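Local coordinates for protein catechol 2,3-dioxygenase (Pseudomonas sp. KL28, PDB 3HQ0) that probably cleaves the aromatic ring of catechol next to its hydroxyls, using a ferrous iron and molecular oxygen to give 2-hydroxy-6-oxohexa-2,4-dienoate, at residues H11-V16 and C55-E60; A84-Y89 and E171-Y176. All blocks are in the same frame, centred on the assembly; numbering follows the deposited sequence.

In the fold
Contact 1 belongs to the first half of the chain, where strands 9-16 and 56-60 run side by side within one mixed sheet. Contact 2 follows later in sequence and spans the two halves: helix 76-89 of the first meets the turn that leads from helix 162-171 into strand 176-182 of the second. Their centres lie about 26 Å apart, and about 11 Å separates the nearest atoms. Contact 1 is thus buried within a module, on a sheet near the iron-binding residues H154 and H216, whereas contact 2 closes a partly exposed seam between modules, away from the metal. Together they illustrate how two related sheet modules of an extradiol dioxygenase are built and then joined.

Contact 1: residues H11-V16 and C55-E60; sequences HAQVRV and CYIIRE
V14 and Y56 meet on one face of a parallel strand pair, where the valine's CG2 meets the phenol end of the ring obliquely: CG2 of V14 lies 3.4 Å from OH of Y56 and 3.7 Å from its CZ. Swinging CG of Y56 anti to the backbone N (chi1 -153°) brings the ring across toward the neighbouring strand, against V14, while its hydroxyl bonds to Y26. Farther along this face V16 and I58 cross, CG2 of V16 resting 4.0 Å from CB of I58; helix 19-29 packs on I58 through L19, I23 and Y26.

The other face begins with an apolar bump: CD1 of I57 fits against CB of H11 at 3.6 Å, and CG2 of I57 touches OE1 of Q13, which is hydrogen-bonded to R42. Next, the long side chains of Q13, R15 and R59 come together. NE2 of Q13 passes 3.6 Å from CD of R59, their amide and guanidinium planes 46° apart. R15 and R59 lie alongside each other, with CD of R15 3.2 Å from NH2 of R59. D67 gathers all three, with salt bridges to both arginines and a hydrogen bond to the glutamine amide, probably offsetting the like charges; R15 also bonds to the carbonyl of T63.

Five backbone hydrogen bonds knit the strands, among them the short V14 N to I57 O link of 2.8 Å. At the entry to strand 56-60, C55 and Y56 both face F45, forming a classic beta bulge. Such a parallel pairing of the first and last strands, with strand 9-16 joined through helix 19-29 and two further strands to strand 56-60, closes the beta-alpha-beta-beta-beta module of the vicinal oxygen chelate fold.

Contact 2: residues A84-Y89 and E171-Y176; sequences ADLQAY and EVLGFY
V172 works as a small wedge against helix 76-89, its two methyls serving different neighbours. CG1 of V172 lies 3.7 Å from CD2 of L86 and 3.8 Å from CB of D85; CG2 of V172 presses obliquely on the ring of Y89, 3.5 Å from its CD1. With CG1 anti to the backbone N (chi1 -174°), the valine sends one methyl to the L86 and D85 side and the other to the tyrosine. L173 deepens this tight part, its CD1 meeting CD2 of L86 at 3.9 Å, with the two leucines crossing nearly at right angles.

Packing gives way to looser, more polar surroundings toward the outside. OE2 of the exposed E171 lies in the plane of the Y89 ring, at its edge and 3.8 Å from CE1 of Y89, with the carboxylate turned 90° to the ring. Beside D85 the polar link is indirect: one water donates to OD2 of D85 and to the carbonyl O of V172, each at 2.9 Å, bridging the helix and the loop.

After V172 and L173 the chain turns away at G174, whose positive phi marks the departure from helix 162-171. Strand 107-111 lies beneath the apolar part, where F110 receives both L86 and L173 and V108 touches L86, so that helix 76-89, its own sheet and the turn before strand 176-182 come together at one seam.

Contact 1: residues H11-V16 and C55-E60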
ATOM      1  N   HIS A  11      17.776  -8.942 -22.318  1.00 16.09           N
ATOM      2  CA  HIS A  11      16.700  -9.693 -22.933  1.00 18.07           C
ATOM      3  C   HIS A  11      16.777 -11.175 -22.633  1.00 17.93           C
ATOM      4  O   HIS A  11      17.828 -11.714 -22.274  1.00 16.54           O
ATOM      5  CB  HIS A  11      16.656  -9.455 -24.459  1.00 18.47           C
ATOM      6  CG  HIS A  11      17.929  -9.785 -25.176  1.00 17.03           C
ATOM      7  ND1 HIS A  11      18.503  -8.930 -26.092  1.00 19.16           N
ATOM      8  CD2 HIS A  11      18.718 -10.887 -25.149  1.00 18.40           C
ATOM      9  CE1 HIS A  11      19.588  -9.490 -26.598  1.00 19.79           C
ATOM     10  NE2 HIS A  11      19.742 -10.678 -26.043  1.00 17.58           N
ATOM     11  N   ALA A  12      15.628 -11.820 -22.755  1.00 20.06           N
ATOM     12  CA  ALA A  12      15.511 -13.254 -22.540  1.00 20.97           C
ATOM     13  C   ALA A  12      14.643 -13.784 -23.669  1.00 21.74           C
ATOM     14  O   ALA A  12      13.530 -13.297 -23.877  1.00 20.08           O
ATOM     15  CB  ALA A  12      14.844 -13.534 -21.207  1.00 19.18           C
ATOM     16  N   GLN A  13      15.158 -14.758 -24.413  1.00 22.54           N
ATOM     17  CA  GLN A  13      14.381 -15.346 -25.490  1.00 22.08           C
ATOM     18  C   GLN A  13      13.892 -16.675 -24.971  1.00 21.69           C
ATOM     19  O   GLN A  13      14.683 -17.573 -24.673  1.00 21.04           O
ATOM     20  CB  GLN A  13      15.217 -15.556 -26.749  1.00 23.46           C
ATOM     21  CG  GLN A  13      14.427 -16.278 -27.824  1.00 23.60           C
ATOM     22  CD  GLN A  13      15.097 -16.245 -29.173  1.00 22.32           C
ATOM     23  OE1 GLN A  13      15.255 -15.184 -29.768  1.00 19.36           O
ATOM     24  NE2 GLN A  13      15.493 -17.416 -29.666  1.00 21.95           N
ATOM     25  N   VAL A  14      12.574 -16.783 -24.864  1.00 20.67           N
ATOM     26  CA  VAL A  14      11.925 -17.965 -24.342  1.00 20.59           C
ATOM     27  C   VAL A  14      11.140 -18.671 -25.434  1.00 19.57           C
ATOM     28  O   VAL A  14      10.654 -18.036 -26.362  1.00 18.57           O
ATOM     29  CB  VAL A  14      10.975 -17.569 -23.186  1.00 21.22           C
ATOM     30  CG1 VAL A  14      10.188 -18.773 -22.706  1.00 22.90           C
ATOM     31  CG2 VAL A  14      11.793 -16.958 -22.043  1.00 21.78           C
ATOM     32  N   ARG A  15      11.026 -19.985 -25.300  1.00 20.18           N
ATOM     33  CA  ARG A  15      10.310 -20.817 -26.261  1.00 22.90           C
ATOM     34  C   ARG A  15       8.886 -21.089 -25.810  1.00 23.36           C
ATOM     35  O   ARG A  15       8.662 -21.528 -24.684  1.00 20.88           O
ATOM     36  CB  ARG A  15      11.009 -22.165 -26.427  1.00 21.27           C
ATOM     37  CG  ARG A  15      12.459 -22.107 -26.854  1.00 21.12           C
ATOM     38  CD  ARG A  15      12.930 -23.498 -27.230  1.00 20.80           C
ATOM     39  NE  ARG A  15      13.000 -24.394 -26.080  1.00 21.35           N
ATOM     40  CZ  ARG A  15      13.998 -24.398 -25.205  1.00 21.23           C
ATOM     41  NH1 ARG A  15      15.005 -23.554 -25.356  1.00 23.01           N
ATOM     42  NH2 ARG A  15      13.992 -25.244 -24.185  1.00 24.36           N
ATOM     43  N   VAL A  16       7.930 -20.851 -26.703  1.00 25.20           N
ATOM     44  CA  VAL A  16       6.524 -21.103 -26.405  1.00 28.05           C
ATOM     45  C   VAL A  16       5.965 -22.139 -27.389  1.00 28.60           C
ATOM     46  O   VAL A  16       6.248 -22.076 -28.582  1.00 29.34           O
ATOM     47  CB  VAL A  16       5.711 -19.801 -26.492  1.00 27.18           C
ATOM     48  CG1 VAL A  16       6.110 -18.884 -25.355  1.00 28.80           C
ATOM     49  CG2 VAL A  16       5.970 -19.115 -27.821  1.00 26.80           C
ATOM     50  N   CYS A  55      12.998  -6.768 -24.178  1.00 18.01           N
ATOM     51  CA  CYS A  55      13.592  -7.415 -23.009  1.00 16.48           C
ATOM     52  C   CYS A  55      13.078  -8.852 -22.962  1.00 16.10           C
ATOM     53  O   CYS A  55      13.641  -9.705 -22.277  1.00 15.43           O
ATOM     54  CB  CYS A  55      13.201  -6.685 -21.724  1.00 15.49           C
ATOM     55  SG  CYS A  55      11.464  -6.892 -21.294  1.00 17.88           S
ATOM     56  N   TYR A  56      12.006  -9.115 -23.705  1.00 15.71           N
ATOM     57  CA  TYR A  56      11.414 -10.449 -23.736  1.00 17.29           C
ATOM     58  C   TYR A  56      11.027 -10.816 -25.171  1.00 19.18           C
ATOM     59  O   TYR A  56      10.254 -10.095 -25.814  1.00 17.97           O
ATOM     60  CB  TYR A  56      10.172 -10.489 -22.842  1.00 15.58           C
ATOM     61  CG  TYR A  56       9.857 -11.854 -22.276  1.00 15.38           C
ATOM     62  CD1 TYR A  56      10.605 -12.381 -21.225  1.00 14.63           C
ATOM     63  CD2 TYR A  56       8.806 -12.617 -22.787  1.00 16.71           C
ATOM     64  CE1 TYR A  56      10.314 -13.632 -20.692  1.00 15.09           C
ATOM     65  CE2 TYR A  56       8.504 -13.873 -22.265  1.00 14.59           C
ATOM     66  CZ  TYR A  56       9.261 -14.374 -21.217  1.00 14.84           C
ATOM     67  OH  TYR A  56       8.957 -15.601 -20.689  1.00 14.91           O
ATOM     68  N   ILE A  57      11.564 -11.939 -25.659  1.00 18.93           N
ATOM     69  CA  ILE A  57      11.299 -12.414 -27.017  1.00 20.10           C
ATOM     70  C   ILE A  57      10.777 -13.848 -26.966  1.00 20.82           C
ATOM     71  O   ILE A  57      11.324 -14.690 -26.252  1.00 20.64           O
ATOM     72  CB  ILE A  57      12.592 -12.393 -27.891  1.00 21.01           C
ATOM     73  CG1 ILE A  57      13.224 -10.997 -27.878  1.00 21.13           C
ATOM     74  CG2 ILE A  57      12.271 -12.795 -29.330  1.00 21.71           C
ATOM     75  CD1 ILE A  57      14.000 -10.679 -26.605  1.00 22.19           C
ATOM     76  N   ILE A  58       9.711 -14.124 -27.708  1.00 21.57           N
ATOM     77  CA  ILE A  58       9.155 -15.468 -27.734  1.00 22.34           C
ATOM     78  C   ILE A  58       9.364 -16.117 -29.100  1.00 22.73           C
ATOM     79  O   ILE A  58       9.301 -15.456 -30.133  1.00 21.77           O
ATOM     80  CB  ILE A  58       7.646 -15.476 -27.401  1.00 21.94           C
ATOM     81  CG1 ILE A  58       6.875 -14.628 -28.416  1.00 21.81           C
ATOM     82  CG2 ILE A  58       7.435 -14.981 -25.972  1.00 23.38           C
ATOM     83  CD1 ILE A  58       5.371 -14.665 -28.212  1.00 22.98           C
ATOM     84  N   ARG A  59       9.598 -17.421 -29.088  1.00 24.19           N
ATOM     85  CA  ARG A  59       9.843 -18.169 -30.313  1.00 27.76           C
ATOM     86  C   ARG A  59       9.059 -19.475 -30.284  1.00 28.75           C
ATOM     87  O   ARG A  59       9.175 -20.249 -29.332  1.00 29.82           O
ATOM     88  CB  ARG A  59      11.346 -18.459 -30.429  1.00 25.76           C
ATOM     89  CG  ARG A  59      11.782 -19.190 -31.677  1.00 24.94           C
ATOM     90  CD  ARG A  59      13.289 -19.373 -31.669  1.00 22.72           C
ATOM     91  NE  ARG A  59      13.716 -20.402 -30.724  1.00 22.07           N
ATOM     92  CZ  ARG A  59      13.729 -21.704 -30.993  1.00 25.24           C
ATOM     93  NH1 ARG A  59      13.342 -22.142 -32.184  1.00 24.62           N
ATOM     94  NH2 ARG A  59      14.135 -22.568 -30.074  1.00 25.45           N
ATOM     95  N   GLU A  60       8.251 -19.720 -31.314  1.00 29.23           N
ATOM     96  CA  GLU A  60       7.492 -20.961 -31.361  1.00 31.32           C
ATOM     97  C   GLU A  60       8.509 -22.081 -31.508  1.00 30.65           C
ATOM     98  O   GLU A  60       9.394 -22.014 -32.357  1.00 30.85           O
ATOM     99  CB  GLU A  60       6.516 -20.969 -32.546  1.00 31.59           C
ATOM    100  CG  GLU A  60       5.618 -22.204 -32.581  1.00 36.79           C
ATOM    101  CD  GLU A  60       4.469 -22.091 -33.580  1.00 40.53           C
ATOM    102  OE1 GLU A  60       4.733 -21.987 -34.800  1.00 42.96           O
ATOM    103  OE2 GLU A  60       3.296 -22.103 -33.144  1.00 41.55           O
TER

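Contact 2: residues A84-Y89 and E171-Y176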
ATOM      1  N   ALA A  84      37.137 -10.258 -25.006  1.00 18.73           N
ATOM      2  CA  ALA A  84      38.537 -10.637 -24.870  1.00 18.63           C
ATOM      3  C   ALA A  84      38.784 -11.330 -23.527  1.00 18.40           C
ATOM      4  O   ALA A  84      39.441 -12.369 -23.470  1.00 18.30           O
ATOM      5  CB  ALA A  84      39.422  -9.403 -25.010  1.00 17.23           C
ATOM      6  N   ASP A  85      38.235 -10.766 -22.451  1.00 19.15           N
ATOM      7  CA  ASP A  85      38.400 -11.342 -21.119  1.00 17.91           C
ATOM      8  C   ASP A  85      37.692 -12.692 -21.000  1.00 17.48           C
ATOM      9  O   ASP A  85      38.149 -13.575 -20.276  1.00 17.96           O
ATOM     10  CB  ASP A  85      37.876 -10.387 -20.035  1.00 19.50           C
ATOM     11  CG  ASP A  85      38.553  -9.018 -20.067  1.00 22.67           C
ATOM     12  OD1 ASP A  85      39.765  -8.934 -20.354  1.00 26.35           O
ATOM     13  OD2 ASP A  85      37.872  -8.011 -19.782  1.00 23.31           O
ATOM     14  N   LEU A  86      36.563 -12.850 -21.687  1.00 17.10           N
ATOM     15  CA  LEU A  86      35.840 -14.119 -21.656  1.00 15.46           C
ATOM     16  C   LEU A  86      36.681 -15.220 -22.309  1.00 15.59           C
ATOM     17  O   LEU A  86      36.744 -16.350 -21.820  1.00 14.85           O
ATOM     18  CB  LEU A  86      34.500 -13.989 -22.388  1.00 14.91           C
ATOM     19  CG  LEU A  86      33.388 -13.290 -21.598  1.00 14.32           C
ATOM     20  CD1 LEU A  86      32.185 -13.080 -22.498  1.00 14.78           C
ATOM     21  CD2 LEU A  86      33.008 -14.143 -20.368  1.00 12.13           C
ATOM     22  N   GLN A  87      37.320 -14.890 -23.424  1.00 17.01           N
ATOM     23  CA  GLN A  87      38.149 -15.863 -24.117  1.00 20.29           C
ATOM     24  C   GLN A  87      39.435 -16.094 -23.332  1.00 20.66           C
ATOM     25  O   GLN A  87      39.856 -17.233 -23.154  1.00 22.70           O
ATOM     26  CB  GLN A  87      38.442 -15.383 -25.533  1.00 19.79           C
ATOM     27  CG  GLN A  87      37.183 -15.275 -26.376  1.00 19.87           C
ATOM     28  CD  GLN A  87      37.449 -14.697 -27.746  1.00 21.93           C
ATOM     29  OE1 GLN A  87      37.942 -15.384 -28.639  1.00 21.93           O
ATOM     30  NE2 GLN A  87      37.137 -13.417 -27.915  1.00 19.88           N
ATOM     31  N   ALA A  88      40.030 -15.013 -22.839  1.00 21.68           N
ATOM     32  CA  ALA A  88      41.257 -15.092 -22.049  1.00 21.59           C
ATOM     33  C   ALA A  88      41.045 -16.040 -20.871  1.00 21.97           C
ATOM     34  O   ALA A  88      41.946 -16.785 -20.477  1.00 21.15           O
ATOM     35  CB  ALA A  88      41.628 -13.706 -21.543  1.00 20.10           C
ATOM     36  N   TYR A  89      39.837 -16.010 -20.321  1.00 22.43           N
ATOM     37  CA  TYR A  89      39.465 -16.852 -19.187  1.00 22.48           C
ATOM     38  C   TYR A  89      39.412 -18.324 -19.598  1.00 24.50           C
ATOM     39  O   TYR A  89      39.658 -19.221 -18.782  1.00 26.36           O
ATOM     40  CB  TYR A  89      38.101 -16.421 -18.658  1.00 21.21           C
ATOM     41  CG  TYR A  89      37.706 -17.078 -17.364  1.00 21.23           C
ATOM     42  CD1 TYR A  89      38.214 -16.629 -16.146  1.00 21.37           C
ATOM     43  CD2 TYR A  89      36.841 -18.165 -17.356  1.00 20.78           C
ATOM     44  CE1 TYR A  89      37.870 -17.251 -14.953  1.00 22.18           C
ATOM     45  CE2 TYR A  89      36.495 -18.795 -16.170  1.00 23.06           C
ATOM     46  CZ  TYR A  89      37.011 -18.337 -14.978  1.00 22.93           C
ATOM     47  OH  TYR A  89      36.686 -18.985 -13.810  1.00 25.63           O
ATOM     48  N   GLU A 171      34.548 -12.957 -11.591  1.00 20.56           N
ATOM     49  CA  GLU A 171      35.914 -12.671 -12.032  1.00 21.47           C
ATOM     50  C   GLU A 171      36.047 -12.054 -13.417  1.00 20.31           C
ATOM     51  O   GLU A 171      37.050 -11.411 -13.719  1.00 20.24           O
ATOM     52  CB  GLU A 171      36.764 -13.941 -11.984  1.00 24.89           C
ATOM     53  CG  GLU A 171      36.844 -14.583 -10.612  1.00 28.21           C
ATOM     54  CD  GLU A 171      37.967 -15.590 -10.519  1.00 33.58           C
ATOM     55  OE1 GLU A 171      38.106 -16.218  -9.447  1.00 36.97           O
ATOM     56  OE2 GLU A 171      38.712 -15.747 -11.514  1.00 35.37           O
ATOM     57  N   VAL A 172      35.046 -12.243 -14.267  1.00 19.32           N
ATOM     58  CA  VAL A 172      35.129 -11.692 -15.614  1.00 17.17           C
ATOM     59  C   VAL A 172      34.082 -10.636 -15.928  1.00 16.72           C
ATOM     60  O   VAL A 172      34.406  -9.571 -16.454  1.00 15.44           O
ATOM     61  CB  VAL A 172      35.011 -12.810 -16.668  1.00 19.52           C
ATOM     62  CG1 VAL A 172      35.238 -12.228 -18.067  1.00 17.27           C
ATOM     63  CG2 VAL A 172      36.011 -13.926 -16.355  1.00 16.74           C
ATOM     64  N   LEU A 173      32.830 -10.930 -15.588  1.00 16.56           N
ATOM     65  CA  LEU A 173      31.707 -10.031 -15.875  1.00 16.14           C
ATOM     66  C   LEU A 173      31.406  -8.896 -14.900  1.00 13.14           C
ATOM     67  O   LEU A 173      30.462  -8.138 -15.111  1.00 14.01           O
ATOM     68  CB  LEU A 173      30.441 -10.867 -16.080  1.00 14.68           C
ATOM     69  CG  LEU A 173      30.124 -11.331 -17.511  1.00 18.17           C
ATOM     70  CD1 LEU A 173      31.335 -11.170 -18.424  1.00 16.43           C
ATOM     71  CD2 LEU A 173      29.637 -12.768 -17.479  1.00 15.16           C
ATOM     72  N   GLY A 174      32.185  -8.793 -13.833  1.00 11.15           N
ATOM     73  CA  GLY A 174      31.992  -7.720 -12.873  1.00 10.58           C
ATOM     74  C   GLY A 174      30.811  -7.804 -11.918  1.00 10.90           C
ATOM     75  O   GLY A 174      30.343  -6.775 -11.427  1.00 11.72           O
ATOM     76  N   PHE A 175      30.320  -9.011 -11.660  1.00 11.44           N
ATOM     77  CA  PHE A 175      29.195  -9.196 -10.748  1.00 12.17           C
ATOM     78  C   PHE A 175      29.767  -9.543  -9.380  1.00 13.17           C
ATOM     79  O   PHE A 175      30.972  -9.764  -9.241  1.00 13.65           O
ATOM     80  CB  PHE A 175      28.292 -10.358 -11.203  1.00  9.62           C
ATOM     81  CG  PHE A 175      27.486 -10.080 -12.453  1.00 11.41           C
ATOM     82  CD1 PHE A 175      28.105  -9.682 -13.635  1.00  8.29           C
ATOM     83  CD2 PHE A 175      26.105 -10.273 -12.455  1.00 11.68           C
ATOM     84  CE1 PHE A 175      27.363  -9.485 -14.803  1.00 11.71           C
ATOM     85  CE2 PHE A 175      25.351 -10.077 -13.626  1.00 10.59           C
ATOM     86  CZ  PHE A 175      25.980  -9.686 -14.793  1.00 10.68           C
ATOM     87  N   TYR A 176      28.899  -9.592  -8.379  1.00 14.45           N
ATOM     88  CA  TYR A 176      29.308  -9.956  -7.028  1.00 15.01           C
ATOM     89  C   TYR A 176      28.175 -10.718  -6.355  1.00 15.84           C
ATOM     90  O   TYR A 176      27.001 -10.518  -6.682  1.00 13.24           O
ATOM     91  CB  TYR A 176      29.696  -8.716  -6.214  1.00 15.62           C
ATOM     92  CG  TYR A 176      28.573  -7.756  -5.914  1.00 15.18           C
ATOM     93  CD1 TYR A 176      27.984  -7.712  -4.647  1.00 15.63           C
ATOM     94  CD2 TYR A 176      28.125  -6.855  -6.880  1.00 16.52           C
ATOM     95  CE1 TYR A 176      26.979  -6.787  -4.349  1.00 14.73           C
ATOM     96  CE2 TYR A 176      27.122  -5.930  -6.594  1.00 14.77           C
ATOM     97  CZ  TYR A 176      26.556  -5.904  -5.329  1.00 13.25           C
ATOM     98  OH  TYR A 176      25.566  -4.989  -5.055  1.00 13.27           O
TER
HETATM   99  O   HOH W   1      37.061  -8.670 -17.073  1.00 33.39           O